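Long-range contacts in terminal oxygenase component of carbazole (PDB 7BUG), which carries out the angular dioxygenation of carbazole, as the oxygenase component of carbazole 1,9a-dioxygenase, with a Rieske [2Fe-2S] cluster and a mononuclear iron: residues K47-N52 with I135-G140; P150-D155 with V269-P274; I167-R172 with N292-F297; S190-D195 with P323-G328. All blocks are in the same frame, centred on the assembly; numbering follows the deposited sequence.

How the contacts relate
Contact 1 comes first and closes before the others open. It lies inside the six-stranded antiparallel sheet that includes strands 44-48 and 132-137. Contacts 2 and 3 both reach the seven-stranded antiparallel sheet of the ring-hydroxylase region, with centres about 20 Å apart. Contact 4 joins two helices, and its centre lies about 22 Å from that of contact 3. The segments of contacts 2, 3 and 4 alternate along the chain, so early and late parts of this region interlock. Contacts 1 and 3 touch: Lys47 O packs on Tyr295 CE2 at 3.8 Å, a point where the two sheets adjoin. Contacts 3 and 4 both come near residues of the mononuclear iron site.

Contact 1 of 4, residues K47-N52 with I135-G140; sequences KLLGEN and IYLGDG
The carboxylate of Glu51 is the flat group of this contact, and Leu137 CD1 lies over one of its faces. The methyl comes within 3.7 Å of Glu51 OE2. The carboxylate oxygens take their polar partners elsewhere: OE1 meets Lys66 and the hydroxyl of Tyr124, and OE2 meets Arg26 and Gln377. The rest of the contact is apolar. Leu137 projects from strand 132-137 toward the hairpin of strands 44-48 and 51-58. Leu48 to Glu51 form its type I' turn, with Leu49 and Gly50 at the two central positions. Leu48 N and Glu51 O, 2.9 Å apart, make one of the two backbone bonds that close it.

The Leu48 and Leu137 side chains overlap head to tail, with their CD2 methyls 3.9 Å apart. Leu48 CG is anti to the backbone N (chi1 178°), and the side chain reaches on to Ile135, where its CD2 sits 4.0 Å from Ile135 CB. Leu49 runs along the other branch of Leu137; its CD2 is 3.7 Å from Leu137 CD1. That methyl therefore meets both a leucine and the carboxylate. Tyr30 and Val32 of strand 28-32 also touch Leu48. Side chains of strands 28-32 and 44-48 thus meet inside the sheet of the Rieske domain.

Between the two segments the contact is made by side chains alone, without a hydrogen bond. The buried acid of Glu51 is satisfied by Arg26, Lys66, Tyr124 and Gln377, which would probably keep it ionised beside its leucine neighbours.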
# COMPACT_ATOMS: atom_id res chain seq x y z
N LYS A 47 17.07 -1.38 11.68
CA LYS A 47 17.29 -1.46 10.22
C LYS A 47 18.21 -0.30 9.81
O LYS A 47 17.92 0.87 10.14
CB LYS A 47 15.95 -1.47 9.50
CG LYS A 47 16.15 -1.64 8.00
CD LYS A 47 14.83 -1.65 7.21
CE LYS A 47 14.24 -3.03 7.22
NZ LYS A 47 12.99 -3.03 6.43
N LEU A 48 19.28 -0.61 9.08
CA LEU A 48 20.30 0.34 8.65
C LEU A 48 20.63 0.08 7.19
O LEU A 48 20.96 -1.08 6.84
CB LEU A 48 21.53 0.20 9.53
CG LEU A 48 22.70 1.08 9.19
CD1 LEU A 48 22.36 2.56 9.21
CD2 LEU A 48 23.89 0.80 10.09
N LEU A 49 20.49 1.10 6.34
CA LEU A 49 20.77 0.94 4.89
C LEU A 49 19.91 -0.20 4.33
O LEU A 49 20.34 -0.91 3.41
CB LEU A 49 22.27 0.72 4.65
CG LEU A 49 23.11 1.97 4.41
CD1 LEU A 49 22.98 3.02 5.47
CD2 LEU A 49 24.57 1.58 4.17
N GLY A 50 18.73 -0.41 4.89
CA GLY A 50 17.76 -1.41 4.44
C GLY A 50 17.95 -2.78 5.01
O GLY A 50 17.10 -3.69 4.79
N GLU A 51 19.01 -2.99 5.79
CA GLU A 51 19.35 -4.30 6.35
C GLU A 51 18.92 -4.36 7.84
O GLU A 51 19.27 -3.46 8.65
CB GLU A 51 20.86 -4.54 6.34
CG GLU A 51 21.50 -4.39 4.96
CD GLU A 51 22.93 -4.86 4.82
OE1 GLU A 51 23.38 -5.64 5.67
OE2 GLU A 51 23.57 -4.48 3.82
N ASN A 52 18.27 -5.47 8.18
CA ASN A 52 17.86 -5.70 9.59
C ASN A 52 19.08 -6.24 10.33
O ASN A 52 19.66 -7.26 9.87
CB ASN A 52 16.71 -6.71 9.76
CG ASN A 52 15.41 -6.16 9.20
OD1 ASN A 52 15.03 -5.04 9.54
ND2 ASN A 52 14.77 -6.91 8.33
N ILE A 135 27.81 1.70 13.80
CA ILE A 135 27.99 0.44 13.04
C ILE A 135 28.66 0.79 11.72
O ILE A 135 28.25 1.76 11.09
CB ILE A 135 26.62 -0.24 12.82
CG1 ILE A 135 26.01 -0.61 14.16
CG2 ILE A 135 26.72 -1.43 11.88
CD1 ILE A 135 24.63 -1.16 14.07
N TYR A 136 29.67 0.02 11.36
CA TYR A 136 30.31 0.14 10.03
C TYR A 136 29.53 -0.73 9.08
O TYR A 136 29.67 -1.95 9.14
CB TYR A 136 31.77 -0.29 10.11
CG TYR A 136 32.44 -0.11 8.77
CD1 TYR A 136 32.72 1.15 8.29
CD2 TYR A 136 32.76 -1.20 7.97
CE1 TYR A 136 33.35 1.32 7.07
CE2 TYR A 136 33.41 -1.03 6.77
CZ TYR A 136 33.72 0.23 6.33
OH TYR A 136 34.36 0.36 5.12
N LEU A 137 28.59 -0.14 8.34
CA LEU A 137 27.76 -0.91 7.39
C LEU A 137 28.56 -1.06 6.10
O LEU A 137 28.39 -0.29 5.19
CB LEU A 137 26.40 -0.25 7.19
CG LEU A 137 25.25 -1.13 6.72
CD1 LEU A 137 25.51 -1.81 5.38
CD2 LEU A 137 24.89 -2.18 7.75
N GLY A 138 29.46 -2.02 6.12
CA GLY A 138 30.38 -2.24 5.01
C GLY A 138 31.13 -3.52 5.20
O GLY A 138 31.03 -4.19 6.22
N ASP A 139 32.00 -3.76 4.24
CA ASP A 139 32.69 -5.04 4.04
C ASP A 139 34.18 -4.79 4.25
O ASP A 139 34.63 -3.66 4.01
CB ASP A 139 32.46 -5.53 2.62
CG ASP A 139 30.98 -5.55 2.31
OD1 ASP A 139 30.23 -6.20 3.13
OD2 ASP A 139 30.59 -4.84 1.34
N GLY A 140 34.88 -5.75 4.80
CA GLY A 140 36.34 -5.61 4.98
C GLY A 140 36.70 -4.78 6.20
O GLY A 140 35.82 -4.49 7.06

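Contact 2 of 4, residues P150-D155 with V269-P274; sequences PPNFLD and VLKVNP
Pro150 of a loop and Val269 of strand 269-273 point at each other. The proline ring presents CG to Val269 CG2 at 3.5 Å, tighter than usual van der Waals contact. Val269 CG1 also borders the ring, 3.8 Å from Pro150 CG. Two residues on, Lys271 leaves the same face of strand 269-273. Its CG is anti to the backbone N (chi1 177°), and the rest of the chain is extended. The side chain runs past Pro150, with Lys271 CB 4.0 Å from Pro150 CB, and delivers its ammonium group to the carbonyl of Pro151, in the same turn.

There Lys271 NZ gives a hydrogen bond of 2.9 Å to Pro151 O. The nitrogen stands above the carbonyl plane, 56° out of it. Asn152 crosses the lysine end at a slant, and its OD1 lies 2.9 Å from Lys271 NZ. The amide nitrogen, Asn152 ND2, bonds Asp155 OD2 at 2.7 Å, on the syn side of the carboxylate and with the N-H nearly straight at it.

Pro150 to Phe153 form a type II beta turn, and Asn152 to Asp155 a type I turn that overlaps it. Phe153 meets Trp285 and Phe283 edge-to-face on the neighbouring strand 281-288. These overlapping turns lead into strand 158-167 and lie over one face of the antiparallel sheet, in the Bet v 1-like fold of the ring-hydroxylase region.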
# COMPACT_ATOMS: atom_id res chain seq x y z
N PRO A 150 32.45 14.48 12.16
CA PRO A 150 32.91 15.82 11.89
C PRO A 150 34.10 16.14 12.78
O PRO A 150 34.24 15.56 13.86
CB PRO A 150 31.72 16.71 12.30
CG PRO A 150 30.57 15.76 12.22
CD PRO A 150 31.09 14.42 12.71
N PRO A 151 34.90 17.14 12.41
CA PRO A 151 35.98 17.58 13.30
C PRO A 151 35.42 17.97 14.69
O PRO A 151 34.33 18.55 14.78
CB PRO A 151 36.57 18.80 12.59
CG PRO A 151 36.11 18.72 11.16
CD PRO A 151 34.80 17.95 11.19
N ASN A 152 36.19 17.65 15.74
CA ASN A 152 35.98 17.97 17.18
C ASN A 152 35.00 17.01 17.84
O ASN A 152 34.92 17.00 19.04
CB ASN A 152 35.64 19.46 17.41
CG ASN A 152 36.71 20.38 16.83
OD1 ASN A 152 36.58 20.88 15.72
ND2 ASN A 152 37.84 20.48 17.52
N PHE A 153 34.21 16.22 17.09
CA PHE A 153 33.24 15.31 17.71
C PHE A 153 33.94 14.36 18.68
O PHE A 153 33.39 14.11 19.77
CB PHE A 153 32.46 14.53 16.67
CG PHE A 153 31.44 13.59 17.25
CD1 PHE A 153 30.24 14.10 17.71
CD2 PHE A 153 31.68 12.24 17.38
CE1 PHE A 153 29.29 13.26 18.27
CE2 PHE A 153 30.75 11.40 17.97
CZ PHE A 153 29.52 11.92 18.36
N LEU A 154 35.13 13.87 18.30
CA LEU A 154 35.88 12.89 19.13
C LEU A 154 36.92 13.57 20.05
O LEU A 154 37.72 12.84 20.67
CB LEU A 154 36.53 11.87 18.21
CG LEU A 154 35.56 11.01 17.40
CD1 LEU A 154 36.33 10.13 16.42
CD2 LEU A 154 34.67 10.16 18.29
N ASP A 155 36.95 14.89 20.16
CA ASP A 155 37.90 15.56 21.11
C ASP A 155 37.77 14.91 22.49
O ASP A 155 36.64 14.73 22.93
CB ASP A 155 37.69 17.08 21.16
CG ASP A 155 38.22 17.77 19.92
OD1 ASP A 155 38.80 17.06 19.08
OD2 ASP A 155 38.01 19.00 19.80
N VAL A 269 26.42 13.97 7.92
CA VAL A 269 26.43 14.51 9.29
C VAL A 269 26.79 15.98 9.20
O VAL A 269 27.80 16.37 8.55
CB VAL A 269 27.33 13.75 10.28
CG1 VAL A 269 28.71 13.52 9.76
CG2 VAL A 269 27.41 14.46 11.59
N LEU A 270 25.94 16.79 9.82
CA LEU A 270 26.06 18.26 9.86
C LEU A 270 26.72 18.67 11.18
O LEU A 270 26.39 18.15 12.27
CB LEU A 270 24.65 18.86 9.78
CG LEU A 270 24.56 20.39 9.66
CD1 LEU A 270 24.87 20.84 8.24
CD2 LEU A 270 23.17 20.88 10.07
N LYS A 271 27.61 19.66 11.09
CA LYS A 271 28.21 20.34 12.25
C LYS A 271 27.87 21.82 12.17
O LYS A 271 28.13 22.46 11.14
CB LYS A 271 29.71 20.13 12.25
CG LYS A 271 30.41 20.86 13.39
CD LYS A 271 31.90 20.68 13.39
CE LYS A 271 32.59 21.59 14.37
NZ LYS A 271 34.05 21.38 14.38
N VAL A 272 27.30 22.33 13.26
CA VAL A 272 26.97 23.78 13.36
C VAL A 272 27.62 24.31 14.63
O VAL A 272 27.35 23.79 15.72
CB VAL A 272 25.46 24.03 13.40
CG1 VAL A 272 25.16 25.53 13.43
CG2 VAL A 272 24.72 23.33 12.28
N ASN A 273 28.51 25.27 14.44
CA ASN A 273 29.38 25.77 15.52
C ASN A 273 29.39 27.29 15.52
O ASN A 273 29.76 27.88 14.50
CB ASN A 273 30.82 25.33 15.30
CG ASN A 273 31.69 25.72 16.47
OD1 ASN A 273 31.23 25.82 17.60
ND2 ASN A 273 32.96 25.90 16.20
N PRO A 274 29.02 27.95 16.63
CA PRO A 274 28.41 27.32 17.79
C PRO A 274 26.88 27.24 17.60
O PRO A 274 26.31 27.95 16.81
CB PRO A 274 28.82 28.29 18.93
CG PRO A 274 28.86 29.64 18.29
CD PRO A 274 29.23 29.39 16.84

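Contact 3 of 4, residues I167-R172 with N292-F297; sequences IKSNWR and NTHYYF
His294 carries its ring between its own backbone N and carbonyl carbon (chi1 66°), which turns ND1 to the loop of Ser169 and one ring face to Ile167. Ile167 has CG1 anti to its carbonyl carbon (chi1 -56°), and this branch packs on Tyr296 CB at 3.8 Å. Ile167 CB sits over the His294 ring, 3.8 Å from the centroid, in a CH-pi contact.

At the ring edge, His294 ND1 donates to Ser169 O at 2.8 Å. The bond is almost straight (175°). The acceptor lies in the ring plane, while the nitrogen stands above the carbonyl plane of Ser169. The two backbones add an antiparallel hydrogen-bonded pair: Ile167 N to His294 O is 2.9 Å, and His294 N to Ile167 O is 3.0 Å. Strand 158-167 thus pairs with strand 293-303 at Ile167 and His294. Beyond it, a water links Trp171 N to Thr293 O.

Asn170 caps helix 171-179. Its OD1 takes Arg172 N at 2.9 Å and Arg172 NE at 2.8 Å, from opposite faces of the amide plane. Tyr296 bonds Glu284 through its hydroxyl, and its side chain is about 5 Å from that of iron ligand Asp333.

The contact joins the seven-stranded sheet of the Bet v 1-like ring-hydroxylase region to the start of helix 171-179. ND1 donates and NE2 is hydrogen-bonded elsewhere, which probably fixes the rotation of the buried imidazole.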
# COMPACT_ATOMS: atom_id res chain seq x y z
N ILE A 167 12.29 9.22 11.34
CA ILE A 167 11.60 10.25 10.54
C ILE A 167 11.27 9.67 9.17
O ILE A 167 12.16 9.09 8.55
CB ILE A 167 12.41 11.55 10.42
CG1 ILE A 167 12.80 12.14 11.78
CG2 ILE A 167 11.68 12.58 9.56
CD1 ILE A 167 11.66 12.41 12.71
N LYS A 168 10.05 9.89 8.70
CA LYS A 168 9.63 9.33 7.40
C LYS A 168 9.98 10.28 6.25
O LYS A 168 9.09 10.90 5.61
CB LYS A 168 8.12 9.01 7.45
CG LYS A 168 7.77 7.96 8.48
CD LYS A 168 6.29 7.81 8.74
CE LYS A 168 6.01 7.34 10.15
NZ LYS A 168 4.55 7.20 10.40
N SER A 169 11.27 10.46 5.97
CA SER A 169 11.72 11.01 4.69
C SER A 169 12.99 10.28 4.32
O SER A 169 13.70 9.73 5.21
CB SER A 169 11.96 12.48 4.68
OG SER A 169 13.26 12.82 5.18
N ASN A 170 13.28 10.27 3.04
CA ASN A 170 14.61 9.79 2.60
C ASN A 170 15.68 10.62 3.30
O ASN A 170 15.53 11.84 3.48
CB ASN A 170 14.71 9.88 1.08
CG ASN A 170 16.01 9.37 0.52
OD1 ASN A 170 16.96 10.14 0.35
ND2 ASN A 170 16.06 8.07 0.35
N TRP A 171 16.82 10.00 3.58
CA TRP A 171 17.95 10.63 4.28
C TRP A 171 18.44 11.87 3.53
O TRP A 171 18.93 12.77 4.20
CB TRP A 171 19.10 9.61 4.50
CG TRP A 171 19.81 9.21 3.24
CD1 TRP A 171 19.41 8.37 2.26
CD2 TRP A 171 21.10 9.71 2.82
NE1 TRP A 171 20.37 8.30 1.25
CE2 TRP A 171 21.40 9.12 1.58
CE3 TRP A 171 21.99 10.59 3.41
CZ2 TRP A 171 22.62 9.37 0.92
CZ3 TRP A 171 23.16 10.89 2.75
CH2 TRP A 171 23.46 10.28 1.52
N ARG A 172 18.46 11.87 2.21
CA ARG A 172 19.05 13.02 1.47
C ARG A 172 18.20 14.28 1.63
O ARG A 172 18.75 15.39 1.64
CB ARG A 172 19.15 12.64 0.00
CG ARG A 172 20.17 11.51 -0.17
CD ARG A 172 20.09 10.91 -1.57
NE ARG A 172 18.77 10.34 -1.84
CZ ARG A 172 18.37 9.83 -2.97
NH1 ARG A 172 19.19 9.81 -4.02
NH2 ARG A 172 17.14 9.39 -3.09
N ASN A 292 12.69 5.31 2.40
CA ASN A 292 11.63 6.26 2.83
C ASN A 292 11.88 6.85 4.23
O ASN A 292 11.06 7.67 4.66
CB ASN A 292 10.30 5.50 2.90
CG ASN A 292 9.94 4.82 1.60
OD1 ASN A 292 10.09 5.41 0.53
ND2 ASN A 292 9.59 3.55 1.70
N THR A 293 12.92 6.44 4.96
CA THR A 293 13.00 6.62 6.43
C THR A 293 14.47 6.89 6.83
O THR A 293 15.36 6.33 6.22
CB THR A 293 12.48 5.36 7.14
OG1 THR A 293 11.36 4.83 6.41
CG2 THR A 293 12.07 5.70 8.55
N HIS A 294 14.67 7.70 7.83
CA HIS A 294 16.01 7.96 8.40
C HIS A 294 15.92 7.99 9.91
O HIS A 294 14.89 8.39 10.49
CB HIS A 294 16.71 9.18 7.83
CG HIS A 294 16.09 10.49 8.13
ND1 HIS A 294 14.98 10.96 7.39
CD2 HIS A 294 16.41 11.48 9.00
CE1 HIS A 294 14.65 12.14 7.86
NE2 HIS A 294 15.47 12.49 8.83
N TYR A 295 17.04 7.72 10.55
CA TYR A 295 17.24 8.17 11.95
C TYR A 295 17.74 9.61 11.93
O TYR A 295 18.65 9.98 11.20
CB TYR A 295 18.30 7.38 12.72
CG TYR A 295 17.99 5.96 13.04
CD1 TYR A 295 17.08 5.71 14.05
CD2 TYR A 295 18.61 4.89 12.39
CE1 TYR A 295 16.75 4.42 14.38
CE2 TYR A 295 18.28 3.59 12.72
CZ TYR A 295 17.38 3.37 13.75
OH TYR A 295 16.99 2.11 14.14
N TYR A 296 17.10 10.48 12.70
CA TYR A 296 17.56 11.86 12.92
C TYR A 296 18.28 11.84 14.25
O TYR A 296 17.66 11.83 15.36
CB TYR A 296 16.37 12.82 12.84
CG TYR A 296 16.74 14.25 13.13
CD1 TYR A 296 17.91 14.83 12.68
CD2 TYR A 296 15.83 15.10 13.76
CE1 TYR A 296 18.22 16.16 12.91
CE2 TYR A 296 16.10 16.44 13.95
CZ TYR A 296 17.31 16.98 13.56
OH TYR A 296 17.66 18.31 13.79
N PHE A 297 19.60 11.67 14.16
CA PHE A 297 20.44 11.37 15.31
C PHE A 297 21.13 12.67 15.71
O PHE A 297 22.08 13.13 15.04
CB PHE A 297 21.41 10.22 14.98
CG PHE A 297 22.18 9.69 16.17
CD1 PHE A 297 23.34 10.27 16.63
CD2 PHE A 297 21.77 8.54 16.77
CE1 PHE A 297 24.02 9.73 17.70
CE2 PHE A 297 22.43 7.98 17.86
CZ PHE A 297 23.58 8.59 18.31
O HOH W 1 16.63 7.12 3.85

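Contact 4 of 4, residues S190-D195 with P323-G328; sequences SILVKD and PMALEG
Ser190 caps the N-terminus of helix 191-195 and meets Gly328, near the C-terminal part of helix 307-327, close to the mononuclear iron site. Its side chain lies about 5 Å from that of His187, an iron ligand. Ser190 OG is anti to the backbone N (chi1 178°). From there it accepts from Leu192 N at 3.1 Å, the capping bond, and donates to Gly328 O at 2.9 Å, standing above the carbonyl plane. A water takes the N-H of Ile191 and donates to the same carbonyl, 2.7 Å from Gly328 O. Gly328 was modelled in two conformers. The bonds to its carbonyl hold for one of them and are therefore less certain.

Beside this polar end, Leu192 and Met324 cross at about a right angle. Met324 is extended, and its SD passes 4.1 Å from Leu192 CD1. The position of its terminal methyl is doubtful. The other branch of Leu192 reaches Ala325, with Leu192 CD2 3.9 Å from Ala325 CB. Ile191 adds its CG2 methyl against Met324 CG, at the exposed side.

Helix 323-327 has a wider pi-type turn here. The axes of the short helical segments approach to 9.1 Å, with their directions 142° apart. The helices therefore run roughly antiparallel. A serine N-cap starts the short helix that follows iron ligand His187. Through Leu192, Met324 and Ala325 this helix packs on the long one that precedes iron ligand Asp333, in the Bet v 1-like catalytic region.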
# COMPACT_ATOMS: atom_id res chain seq x y z
N SER A 190 10.76 30.33 15.96
CA SER A 190 11.15 29.33 16.98
C SER A 190 11.24 29.97 18.37
O SER A 190 11.79 31.04 18.45
CB SER A 190 12.47 28.65 16.67
OG SER A 190 12.78 27.75 17.72
N ILE A 191 10.79 29.25 19.39
CA ILE A 191 10.93 29.60 20.83
C ILE A 191 12.42 29.82 21.13
O ILE A 191 12.72 30.74 21.90
CB ILE A 191 10.31 28.50 21.72
CG1 ILE A 191 10.36 28.88 23.21
CG2 ILE A 191 10.98 27.15 21.48
CD1 ILE A 191 9.34 29.92 23.62
N LEU A 192 13.32 29.02 20.50
CA LEU A 192 14.78 29.10 20.81
C LEU A 192 15.27 30.50 20.42
O LEU A 192 16.00 31.13 21.18
CB LEU A 192 15.57 28.01 20.07
CG LEU A 192 17.09 28.17 20.09
CD1 LEU A 192 17.64 27.92 21.47
CD2 LEU A 192 17.78 27.20 19.11
N VAL A 193 14.87 30.98 19.24
CA VAL A 193 15.33 32.26 18.66
C VAL A 193 14.88 33.39 19.63
O VAL A 193 15.68 34.30 19.92
CB VAL A 193 14.80 32.42 17.23
CG1 VAL A 193 15.02 33.81 16.68
CG2 VAL A 193 15.41 31.39 16.26
N LYS A 194 13.67 33.28 20.19
CA LYS A 194 13.13 34.32 21.12
C LYS A 194 13.79 34.18 22.50
O LYS A 194 14.39 35.14 22.95
CB LYS A 194 11.60 34.22 21.26
CG LYS A 194 10.83 33.91 19.99
CD LYS A 194 9.31 33.95 20.17
CE LYS A 194 8.55 33.57 18.91
NZ LYS A 194 8.69 34.61 17.86
N ASP A 195 13.65 33.03 23.15
CA ASP A 195 14.07 32.82 24.55
C ASP A 195 15.59 32.73 24.69
O ASP A 195 16.04 32.88 25.85
CB ASP A 195 13.45 31.58 25.16
CG ASP A 195 11.96 31.69 25.40
OD1 ASP A 195 11.40 32.73 25.03
OD2 ASP A 195 11.38 30.71 25.92
N PRO A 323 14.71 20.46 25.11
CA PRO A 323 13.35 20.87 24.78
C PRO A 323 13.32 22.14 23.92
O PRO A 323 12.44 22.23 23.06
CB PRO A 323 12.66 21.05 26.15
CG PRO A 323 13.79 21.28 27.11
CD PRO A 323 14.97 20.49 26.56
N MET A 324 14.22 23.09 24.13
CA MET A 324 14.13 24.41 23.46
C MET A 324 14.69 24.33 22.03
O MET A 324 14.17 25.00 21.13
CB MET A 324 14.91 25.48 24.22
CG MET A 324 14.50 26.86 23.83
SD MET A 324 15.40 28.07 24.85
CE MET A 324 15.39 29.49 23.79
N ALA A 325 15.76 23.56 21.85
CA ALA A 325 16.56 23.57 20.61
C ALA A 325 16.32 22.26 19.85
O ALA A 325 15.80 22.33 18.71
CB ALA A 325 18.03 23.76 20.97
N LEU A 326 16.75 21.12 20.41
CA LEU A 326 16.64 19.81 19.71
C LEU A 326 15.18 19.55 19.35
O LEU A 326 14.91 19.06 18.26
CB LEU A 326 17.22 18.65 20.51
CG LEU A 326 18.73 18.74 20.75
CD1 LEU A 326 19.25 17.39 21.24
CD2 LEU A 326 19.46 19.20 19.50
N GLU A 327 14.24 19.96 20.21
CA GLU A 327 12.81 19.79 19.89
C GLU A 327 12.25 21.10 19.35
O GLU A 327 11.84 21.13 18.19
CB GLU A 327 12.09 19.26 21.13
CG GLU A 327 12.45 17.84 21.42
CD GLU A 327 12.11 17.31 22.80
OE1 GLU A 327 11.53 18.05 23.60
OE2 GLU A 327 12.44 16.15 23.09
N GLY A 328 12.31 22.18 20.12
CA GLY A 328 11.60 23.45 19.82
C GLY A 328 12.17 24.24 18.64
O GLY A 328 11.50 25.16 18.14
O HOH W 2 9.49 26.84 18.56